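Local coordinates for bifunctional protein PutA (Bdellovibrio bacteriovorus, PDB 5UR2) that probably converts proline to glutamate in two steps, pairing a flavin-dependent proline dehydrogenase with an NAD-dependent glutamate-semialdehyde dehydrogenase, at residues V195-T200 with D220-V225; V236-E241 with H247-V252. All blocks are in the same frame, centred on the assembly; numbering follows the deposited sequence.

Contact 1 (V195-T200 with D220-V225); sequences VSVKMT and DRLRPV. With P5F (N-propargylglycine-modified flavin adenine dinucleotide), chain F.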
loop_
_atom_site.group_PDB
_atom_site.type_symbol
_atom_site.label_atom_id
_atom_site.label_comp_id
_atom_site.label_asym_id
_atom_site.label_seq_id
_atom_site.Cartn_x
_atom_site.Cartn_y
_atom_site.Cartn_z
ATOM N N VAL B 195 -12.938 32.378 -49.443
ATOM C CA VAL B 195 -13.474 31.327 -48.588
ATOM C C VAL B 195 -12.315 30.559 -47.962
ATOM O O VAL B 195 -11.232 30.431 -48.544
ATOM C CB VAL B 195 -14.446 30.362 -49.322
ATOM C CG1 VAL B 195 -15.514 31.141 -50.080
ATOM C CG2 VAL B 195 -13.708 29.369 -50.223
ATOM N N SER B 196 -12.542 30.097 -46.731
ATOM C CA SER B 196 -11.587 29.306 -45.970
ATOM C C SER B 196 -12.134 27.904 -45.800
ATOM O O SER B 196 -13.324 27.730 -45.515
ATOM C CB SER B 196 -11.314 29.913 -44.592
ATOM O OG SER B 196 -10.632 31.149 -44.718
ATOM N N VAL B 197 -11.247 26.918 -45.954
ATOM C CA VAL B 197 -11.570 25.501 -45.975
ATOM C C VAL B 197 -10.797 24.727 -44.908
ATOM O O VAL B 197 -9.590 24.915 -44.755
ATOM C CB VAL B 197 -11.274 24.913 -47.372
ATOM C CG1 VAL B 197 -11.614 23.427 -47.421
ATOM C CG2 VAL B 197 -12.055 25.668 -48.438
ATOM N N LYS B 198 -11.488 23.833 -44.201
ATOM C CA LYS B 198 -10.865 22.991 -43.175
ATOM C C LYS B 198 -10.596 21.654 -43.832
ATOM O O LYS B 198 -11.542 20.962 -44.295
ATOM C CB LYS B 198 -11.732 22.875 -41.920
ATOM C CG LYS B 198 -11.285 23.507 -40.605
ATOM C CD LYS B 198 -11.539 24.968 -40.283
ATOM C CE LYS B 198 -10.572 25.655 -39.328
ATOM N NZ LYS B 198 -10.728 27.085 -39.036
ATOM N N MET B 199 -9.330 21.258 -43.909
ATOM C CA MET B 199 -8.955 20.076 -44.674
ATOM C C MET B 199 -9.585 18.779 -44.152
ATOM O O MET B 199 -10.163 18.017 -44.923
ATOM C CB MET B 199 -7.428 19.907 -44.698
ATOM C CG MET B 199 -6.967 18.807 -45.670
ATOM S SD MET B 199 -5.208 18.449 -45.630
ATOM C CE MET B 199 -5.030 17.738 -43.980
ATOM N N THR B 200 -9.474 18.508 -42.848
ATOM C CA THR B 200 -9.986 17.235 -42.353
ATOM C C THR B 200 -11.501 17.123 -42.439
ATOM O O THR B 200 -12.028 16.025 -42.266
ATOM C CB THR B 200 -9.542 17.005 -40.922
ATOM O OG1 THR B 200 -10.223 17.934 -40.063
ATOM C CG2 THR B 200 -8.037 17.199 -40.844
ATOM N N ASP B 220 -7.475 14.959 -53.731
ATOM C CA ASP B 220 -8.603 14.731 -54.628
ATOM C C ASP B 220 -9.854 15.445 -54.132
ATOM O O ASP B 220 -10.645 15.940 -54.934
ATOM C CB ASP B 220 -8.900 13.230 -54.782
ATOM C CG ASP B 220 -7.825 12.483 -55.552
ATOM O OD1 ASP B 220 -6.975 13.144 -56.172
ATOM O OD2 ASP B 220 -7.861 11.228 -55.563
ATOM N N ARG B 221 -10.055 15.503 -52.813
ATOM C CA ARG B 221 -11.257 16.151 -52.306
ATOM C C ARG B 221 -11.141 17.666 -52.367
ATOM O O ARG B 221 -12.148 18.347 -52.601
ATOM C CB ARG B 221 -11.537 15.697 -50.874
ATOM C CG ARG B 221 -11.600 14.182 -50.692
ATOM C CD ARG B 221 -12.901 13.597 -51.184
ATOM N NE ARG B 221 -12.920 12.131 -51.135
ATOM C CZ ARG B 221 -13.335 11.395 -50.107
ATOM N NH1 ARG B 221 -13.763 11.968 -48.994
ATOM N NH2 ARG B 221 -13.322 10.070 -50.194
ATOM N N LEU B 222 -9.925 18.199 -52.184
ATOM C CA LEU B 222 -9.690 19.642 -52.255
ATOM C C LEU B 222 -9.703 20.148 -53.687
ATOM O O LEU B 222 -10.143 21.277 -53.946
ATOM C CB LEU B 222 -8.351 20.008 -51.617
ATOM C CG LEU B 222 -8.377 20.764 -50.295
ATOM C CD1 LEU B 222 -6.977 21.292 -49.977
ATOM C CD2 LEU B 222 -9.380 21.889 -50.368
ATOM N N ARG B 223 -9.211 19.339 -54.620
ATOM C CA ARG B 223 -9.016 19.801 -55.992
ATOM C C ARG B 223 -10.253 20.449 -56.605
ATOM O O ARG B 223 -10.121 21.550 -57.155
ATOM C CB ARG B 223 -8.512 18.631 -56.854
ATOM C CG ARG B 223 -8.105 19.032 -58.281
ATOM C CD ARG B 223 -7.439 17.874 -59.035
ATOM N NE ARG B 223 -6.151 17.479 -58.460
ATOM C CZ ARG B 223 -5.939 16.381 -57.735
ATOM N NH1 ARG B 223 -6.927 15.528 -57.462
ATOM N NH2 ARG B 223 -4.719 16.137 -57.289
ATOM N N PRO B 224 -11.460 19.872 -56.538
ATOM C CA PRO B 224 -12.615 20.563 -57.152
ATOM C C PRO B 224 -12.944 21.893 -56.491
ATOM O O PRO B 224 -13.444 22.799 -57.171
ATOM C CB PRO B 224 -13.768 19.566 -56.975
ATOM C CG PRO B 224 -13.129 18.270 -56.575
ATOM C CD PRO B 224 -11.859 18.606 -55.898
ATOM N N VAL B 225 -12.695 22.029 -55.177
ATOM C CA VAL B 225 -12.941 23.302 -54.500
ATOM C C VAL B 225 -11.942 24.347 -54.977
ATOM O O VAL B 225 -12.309 25.488 -55.289
ATOM C CB VAL B 225 -12.874 23.146 -52.967
ATOM C CG1 VAL B 225 -13.184 24.483 -52.297
ATOM C CG2 VAL B 225 -13.799 22.067 -52.484
HETATM P PA P5F F . -2.490 37.254 -28.542
HETATM O O1A P5F F . -1.378 38.320 -28.823
HETATM O O2A P5F F . -3.161 37.306 -27.261
HETATM O O5B P5F F . -2.019 35.825 -28.548
HETATM C C5B P5F F . -2.714 34.724 -27.976
HETATM C C4B P5F F . -2.082 33.426 -28.501
HETATM O O4B P5F F . -0.820 33.147 -27.942
HETATM C C3B P5F F . -2.860 32.160 -28.291
HETATM O O3B P5F F . -3.901 32.021 -29.182
HETATM C C2B P5F F . -1.828 31.119 -28.464
HETATM O O2B P5F F . -1.632 30.891 -29.818
HETATM C C1B P5F F . -0.613 31.762 -27.898
HETATM N N9A P5F F . -0.332 31.402 -26.532
HETATM C C8A P5F F . -1.151 31.556 -25.421
HETATM N N7A P5F F . -0.494 31.114 -24.342
HETATM C C5A P5F F . 0.780 30.670 -24.705
HETATM C C6A P5F F . 1.859 30.105 -24.030
HETATM N N6A P5F F . 1.805 29.888 -22.612
HETATM N N1A P5F F . 2.975 29.753 -24.698
HETATM C C2A P5F F . 3.076 29.942 -26.031
HETATM N N3A P5F F . 2.025 30.466 -26.724
HETATM C C4A P5F F . 0.893 30.838 -26.112
HETATM N N1 P5F F . -5.566 29.558 -35.456
HETATM C C2 P5F F . -5.097 28.302 -35.991
HETATM O O2 P5F F . -4.304 27.510 -35.191
HETATM N N3 P5F F . -5.436 27.891 -37.321
HETATM C C4 P5F F . -6.245 28.686 -38.169
HETATM O O4 P5F F . -6.538 28.224 -39.459
HETATM C C4X P5F F . -6.749 30.007 -37.604
HETATM N N5 P5F F . -7.699 30.842 -38.337
HETATM C C5X P5F F . -7.770 32.257 -37.920
HETATM C C6 P5F F . -8.245 33.294 -38.887
HETATM C C7 P5F F . -8.232 34.663 -38.518
HETATM C C7M P5F F . -8.714 35.702 -39.507
HETATM C C8 P5F F . -7.766 35.061 -37.229
HETATM C C8M P5F F . -7.734 36.507 -36.805
HETATM C C9 P5F F . -7.312 34.086 -36.309
HETATM C C9A P5F F . -7.326 32.644 -36.687
HETATM N N10 P5F F . -6.835 31.640 -35.741
HETATM C C10 P5F F . -6.403 30.389 -36.299
HETATM C "C1'" P5F F . -6.598 31.933 -34.306
HETATM C "C2'" P5F F . -5.239 32.588 -34.058
HETATM O "O2'" P5F F . -4.253 31.662 -34.313
HETATM C "C3'" P5F F . -5.044 33.158 -32.651
HETATM O "O3'" P5F F . -5.124 32.122 -31.745
HETATM C "C4'" P5F F . -6.060 34.212 -32.236
HETATM O "O4'" P5F F . -6.479 34.854 -33.391
HETATM C "C5'" P5F F . -5.592 35.183 -31.135
HETATM O "O5'" P5F F . -4.244 35.591 -31.264
HETATM P P P5F F . -3.688 37.094 -31.016
HETATM O O1P P5F F . -2.407 37.547 -31.815
HETATM O O2P P5F F . -5.014 37.919 -31.224
HETATM O O3P P5F F . -3.719 37.223 -29.380
HETATM C C21 P5F F . -9.681 29.143 -38.155
HETATM C C22 P5F F . -8.682 30.030 -38.360
HETATM C C23 P5F F . -9.581 27.694 -38.661
#
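Val197 meets Leu222 and Val225 where strand 194-197 of the proline dehydrogenase beta/alpha barrel rests against helix 211-232, the first two elements of a beta-alpha-beta crossover. The strand illustrates how alternation divides a barrel's labour between helix layer and interior. Val195 lends little to this interface and packs instead on Leu165 and Val166 of helix 152-173. Ser196 turns inward, its OG hydrogen-bonded to Thr141 and Arg300. Val197 faces the helix and uses both of its methyls. With CG1 anti to the backbone N (chi1 -180°), that methyl lies 4.0 Å from CD2 of Leu222, while CG2 reaches to within 4.2 Å of CG1 of Val225. Each pair of side chains runs alongside in opposite senses, an apolar fit without polar pairing. Lys198 points back from the helix towards the flavin. Its chain bends at chi2 (84°) and then runs out to NZ, which is covalently bonded to C23 of the modified cofactor at 1.4 Å. C23, C21 and C22 form the three-carbon link between the lysine and flavin N5 left by the inactivator N-propargylglycine. Met199 sends its thioether away from helix 211-232 to pack on Thr249 and Val252 of the next barrel helix. Remote from the strand, Asp220 and Arg223 form a salt bridge one turn apart: NH1 of Arg223 lies 2.7 Å from OD1 of Asp220, which sits almost in the guanidinium plane and is approached from its anti side, 23° out of the carboxylate plane.

Contact 2 (V236-E241 with H247-V252); sequences VNLDME and HLTLEV. With P5F (N-propargylglycine-modified flavin adenine dinucleotide), chain F.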
loop_
_atom_site.group_PDB
_atom_site.type_symbol
_atom_site.label_atom_id
_atom_site.label_comp_id
_atom_site.label_asym_id
_atom_site.label_seq_id
_atom_site.Cartn_x
_atom_site.Cartn_y
_atom_site.Cartn_z
ATOM N N VAL B 236 -9.250 31.127 -52.283
ATOM C CA VAL B 236 -9.457 29.927 -51.475
ATOM C C VAL B 236 -8.287 29.780 -50.518
ATOM O O VAL B 236 -7.130 29.660 -50.947
ATOM C CB VAL B 236 -9.625 28.668 -52.330
ATOM C CG1 VAL B 236 -9.994 27.491 -51.437
ATOM C CG2 VAL B 236 -10.696 28.896 -53.362
ATOM N N ASN B 237 -8.592 29.795 -49.222
ATOM C CA ASN B 237 -7.608 29.672 -48.160
ATOM C C ASN B 237 -7.784 28.332 -47.456
ATOM O O ASN B 237 -8.904 27.962 -47.090
ATOM C CB ASN B 237 -7.742 30.823 -47.157
ATOM C CG ASN B 237 -6.532 30.943 -46.264
ATOM O OD1 ASN B 237 -6.395 30.198 -45.293
ATOM N ND2 ASN B 237 -5.641 31.873 -46.592
ATOM N N LEU B 238 -6.683 27.606 -47.272
ATOM C CA LEU B 238 -6.695 26.336 -46.557
ATOM C C LEU B 238 -6.291 26.630 -45.122
ATOM O O LEU B 238 -5.192 27.157 -44.888
ATOM C CB LEU B 238 -5.743 25.324 -47.202
ATOM C CG LEU B 238 -5.797 23.890 -46.650
ATOM C CD1 LEU B 238 -7.204 23.317 -46.833
ATOM C CD2 LEU B 238 -4.761 22.983 -47.302
ATOM N N ASP B 239 -7.196 26.354 -44.175
ATOM C CA ASP B 239 -6.878 26.586 -42.770
ATOM C C ASP B 239 -5.853 25.568 -42.276
ATOM O O ASP B 239 -5.545 24.572 -42.937
ATOM C CB ASP B 239 -8.139 26.558 -41.895
ATOM C CG ASP B 239 -9.022 27.811 -42.075
ATOM O OD1 ASP B 239 -8.513 28.871 -42.500
ATOM O OD2 ASP B 239 -10.229 27.752 -41.766
ATOM N N MET B 240 -5.317 25.828 -41.087
ATOM C CA MET B 240 -4.394 24.903 -40.442
ATOM C C MET B 240 -5.008 24.434 -39.141
ATOM O O MET B 240 -5.346 25.256 -38.276
ATOM C CB MET B 240 -3.032 25.534 -40.169
ATOM C CG MET B 240 -2.045 24.506 -39.662
ATOM S SD MET B 240 -1.734 23.213 -40.868
ATOM C CE MET B 240 -0.667 24.131 -41.984
ATOM N N GLU B 241 -5.120 23.118 -39.002
ATOM C CA GLU B 241 -5.723 22.497 -37.830
ATOM C C GLU B 241 -4.633 22.052 -36.856
ATOM O O GLU B 241 -3.563 22.671 -36.800
ATOM C CB GLU B 241 -6.627 21.334 -38.268
ATOM C CG GLU B 241 -7.810 21.814 -39.105
ATOM C CD GLU B 241 -8.432 20.714 -39.967
ATOM O OE1 GLU B 241 -7.796 20.320 -40.967
ATOM O OE2 GLU B 241 -9.563 20.258 -39.660
ATOM N N HIS B 247 1.908 18.784 -40.848
ATOM C CA HIS B 247 2.814 18.429 -41.935
ATOM C C HIS B 247 2.034 17.900 -43.137
ATOM O O HIS B 247 2.303 18.281 -44.284
ATOM C CB HIS B 247 3.849 17.415 -41.423
ATOM C CG HIS B 247 4.916 17.079 -42.418
ATOM N ND1 HIS B 247 5.736 15.975 -42.288
ATOM C CD2 HIS B 247 5.290 17.692 -43.568
ATOM C CE1 HIS B 247 6.568 15.924 -43.314
ATOM N NE2 HIS B 247 6.315 16.952 -44.107
ATOM N N LEU B 248 1.029 17.059 -42.887
ATOM C CA LEU B 248 0.215 16.541 -43.979
ATOM C C LEU B 248 -0.475 17.675 -44.741
ATOM O O LEU B 248 -0.520 17.669 -45.975
ATOM C CB LEU B 248 -0.798 15.541 -43.429
ATOM C CG LEU B 248 -1.756 14.857 -44.405
ATOM C CD1 LEU B 248 -0.984 14.028 -45.424
ATOM C CD2 LEU B 248 -2.748 13.993 -43.644
ATOM N N THR B 249 -0.996 18.669 -44.021
ATOM C CA THR B 249 -1.669 19.793 -44.664
ATOM C C THR B 249 -0.722 20.550 -45.586
ATOM O O THR B 249 -1.118 20.994 -46.670
ATOM C CB THR B 249 -2.268 20.717 -43.603
ATOM O OG1 THR B 249 -3.150 19.947 -42.774
ATOM C CG2 THR B 249 -3.066 21.857 -44.256
ATOM N N LEU B 250 0.532 20.715 -45.169
ATOM C CA LEU B 250 1.477 21.452 -45.994
ATOM C C LEU B 250 1.820 20.690 -47.276
ATOM O O LEU B 250 1.918 21.294 -48.350
ATOM C CB LEU B 250 2.729 21.770 -45.179
ATOM C CG LEU B 250 2.456 22.764 -44.037
ATOM C CD1 LEU B 250 3.730 23.084 -43.269
ATOM C CD2 LEU B 250 1.796 24.030 -44.562
ATOM N N GLU B 251 2.008 19.367 -47.187
ATOM C CA GLU B 251 2.233 18.571 -48.390
ATOM C C GLU B 251 1.006 18.591 -49.301
ATOM O O GLU B 251 1.131 18.720 -50.521
ATOM C CB GLU B 251 2.599 17.128 -48.017
ATOM C CG GLU B 251 3.951 17.019 -47.344
ATOM C CD GLU B 251 4.444 15.599 -47.226
ATOM O OE1 GLU B 251 3.811 14.677 -47.791
ATOM O OE2 GLU B 251 5.472 15.404 -46.561
ATOM N N VAL B 252 -0.188 18.465 -48.723
ATOM C CA VAL B 252 -1.406 18.517 -49.526
ATOM C C VAL B 252 -1.471 19.833 -50.290
ATOM O O VAL B 252 -1.682 19.861 -51.509
ATOM C CB VAL B 252 -2.636 18.308 -48.622
ATOM C CG1 VAL B 252 -3.921 18.664 -49.334
ATOM C CG2 VAL B 252 -2.677 16.867 -48.090
HETATM P PA P5F F . -2.490 37.254 -28.542
HETATM O O1A P5F F . -1.378 38.320 -28.823
HETATM O O2A P5F F . -3.161 37.306 -27.261
HETATM O O5B P5F F . -2.019 35.825 -28.548
HETATM C C5B P5F F . -2.714 34.724 -27.976
HETATM C C4B P5F F . -2.082 33.426 -28.501
HETATM O O4B P5F F . -0.820 33.147 -27.942
HETATM C C3B P5F F . -2.860 32.160 -28.291
HETATM O O3B P5F F . -3.901 32.021 -29.182
HETATM C C2B P5F F . -1.828 31.119 -28.464
HETATM O O2B P5F F . -1.632 30.891 -29.818
HETATM C C1B P5F F . -0.613 31.762 -27.898
HETATM N N9A P5F F . -0.332 31.402 -26.532
HETATM C C8A P5F F . -1.151 31.556 -25.421
HETATM N N7A P5F F . -0.494 31.114 -24.342
HETATM C C5A P5F F . 0.780 30.670 -24.705
HETATM C C6A P5F F . 1.859 30.105 -24.030
HETATM N N6A P5F F . 1.805 29.888 -22.612
HETATM N N1A P5F F . 2.975 29.753 -24.698
HETATM C C2A P5F F . 3.076 29.942 -26.031
HETATM N N3A P5F F . 2.025 30.466 -26.724
HETATM C C4A P5F F . 0.893 30.838 -26.112
HETATM N N1 P5F F . -5.566 29.558 -35.456
HETATM C C2 P5F F . -5.097 28.302 -35.991
HETATM O O2 P5F F . -4.304 27.510 -35.191
HETATM N N3 P5F F . -5.436 27.891 -37.321
HETATM C C4 P5F F . -6.245 28.686 -38.169
HETATM O O4 P5F F . -6.538 28.224 -39.459
HETATM C C4X P5F F . -6.749 30.007 -37.604
HETATM N N5 P5F F . -7.699 30.842 -38.337
HETATM C C5X P5F F . -7.770 32.257 -37.920
HETATM C C6 P5F F . -8.245 33.294 -38.887
HETATM C C7 P5F F . -8.232 34.663 -38.518
HETATM C C7M P5F F . -8.714 35.702 -39.507
HETATM C C8 P5F F . -7.766 35.061 -37.229
HETATM C C8M P5F F . -7.734 36.507 -36.805
HETATM C C9 P5F F . -7.312 34.086 -36.309
HETATM C C9A P5F F . -7.326 32.644 -36.687
HETATM N N10 P5F F . -6.835 31.640 -35.741
HETATM C C10 P5F F . -6.403 30.389 -36.299
HETATM C "C1'" P5F F . -6.598 31.933 -34.306
HETATM C "C2'" P5F F . -5.239 32.588 -34.058
HETATM O "O2'" P5F F . -4.253 31.662 -34.313
HETATM C "C3'" P5F F . -5.044 33.158 -32.651
HETATM O "O3'" P5F F . -5.124 32.122 -31.745
HETATM C "C4'" P5F F . -6.060 34.212 -32.236
HETATM O "O4'" P5F F . -6.479 34.854 -33.391
HETATM C "C5'" P5F F . -5.592 35.183 -31.135
HETATM O "O5'" P5F F . -4.244 35.591 -31.264
HETATM P P P5F F . -3.688 37.094 -31.016
HETATM O O1P P5F F . -2.407 37.547 -31.815
HETATM O O2P P5F F . -5.014 37.919 -31.224
HETATM O O3P P5F F . -3.719 37.223 -29.380
HETATM C C21 P5F F . -9.681 29.143 -38.155
HETATM C C22 P5F F . -8.682 30.030 -38.360
HETATM C C23 P5F F . -9.581 27.694 -38.661
HETATM O O HOH W 1 -5.207 21.487 -41.316
#
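The flavin-binding mouth of the proline dehydrogenase barrel is built here from the end of strand 235-238, the loop after it and helix 246-257, with Leu238 and Met240 packed on Thr249 and Leu250. It is a worked case of a loop that serves cofactor and core at once. CD2 of Leu238 lies 3.7 Å from CG2 of Thr249, the two side chains crossing at a slant. Met240 bends at both chi2 and chi3 (62° and 76°), which folds its thioether over the helix: SD passes alongside Thr249, 3.7 Å from CB, and CE runs on across Leu250 to meet CD2 at 3.6 Å. The Thr249 hydroxyl belongs to a polar group of its own. OG1 is hydrogen-bonded to Val245 O in the preceding turn and accepts from a water that also donates to OE1 of Glu241 and accepts from the Glu241 backbone N. Asp239 points away from the helix, its OD1 paired with Arg300 and its OD2 3.2 Å from C23 of the inactivator bridge. The backbone of Met240 reads the flavin's pyrimidine ring, its N donating to O4 at 3.1 Å and its O accepting from N3 at 2.8 Å. Donor thus faces acceptor at both positions, so the main chain recognises O4 and N3 of the flavin while the methionine side chain remains committed to the helix.

Overall arrangement
Contacts 1 and 2 are successive turns of one barrel pattern: helix 211-232 of the first leads into strand 235-238 of the second, and their centres lie about 9 Å apart. The two strands are parallel neighbours, with a probable hydrogen bond of 2.8 Å from Asn237 N to Val195 O. The hydrophobic layers also merge, since Leu222 of contact 1 touches Leu238 of contact 2. Both segments meet the same flavin from different directions, 195-200 through the covalent bridge from Lys198 to N5 and 236-241 through the pyrimidine ring. Gln273, from the following strand, continues the pocket by hydrogen-bonding through NE2 to both the cofactor and Glu241 O.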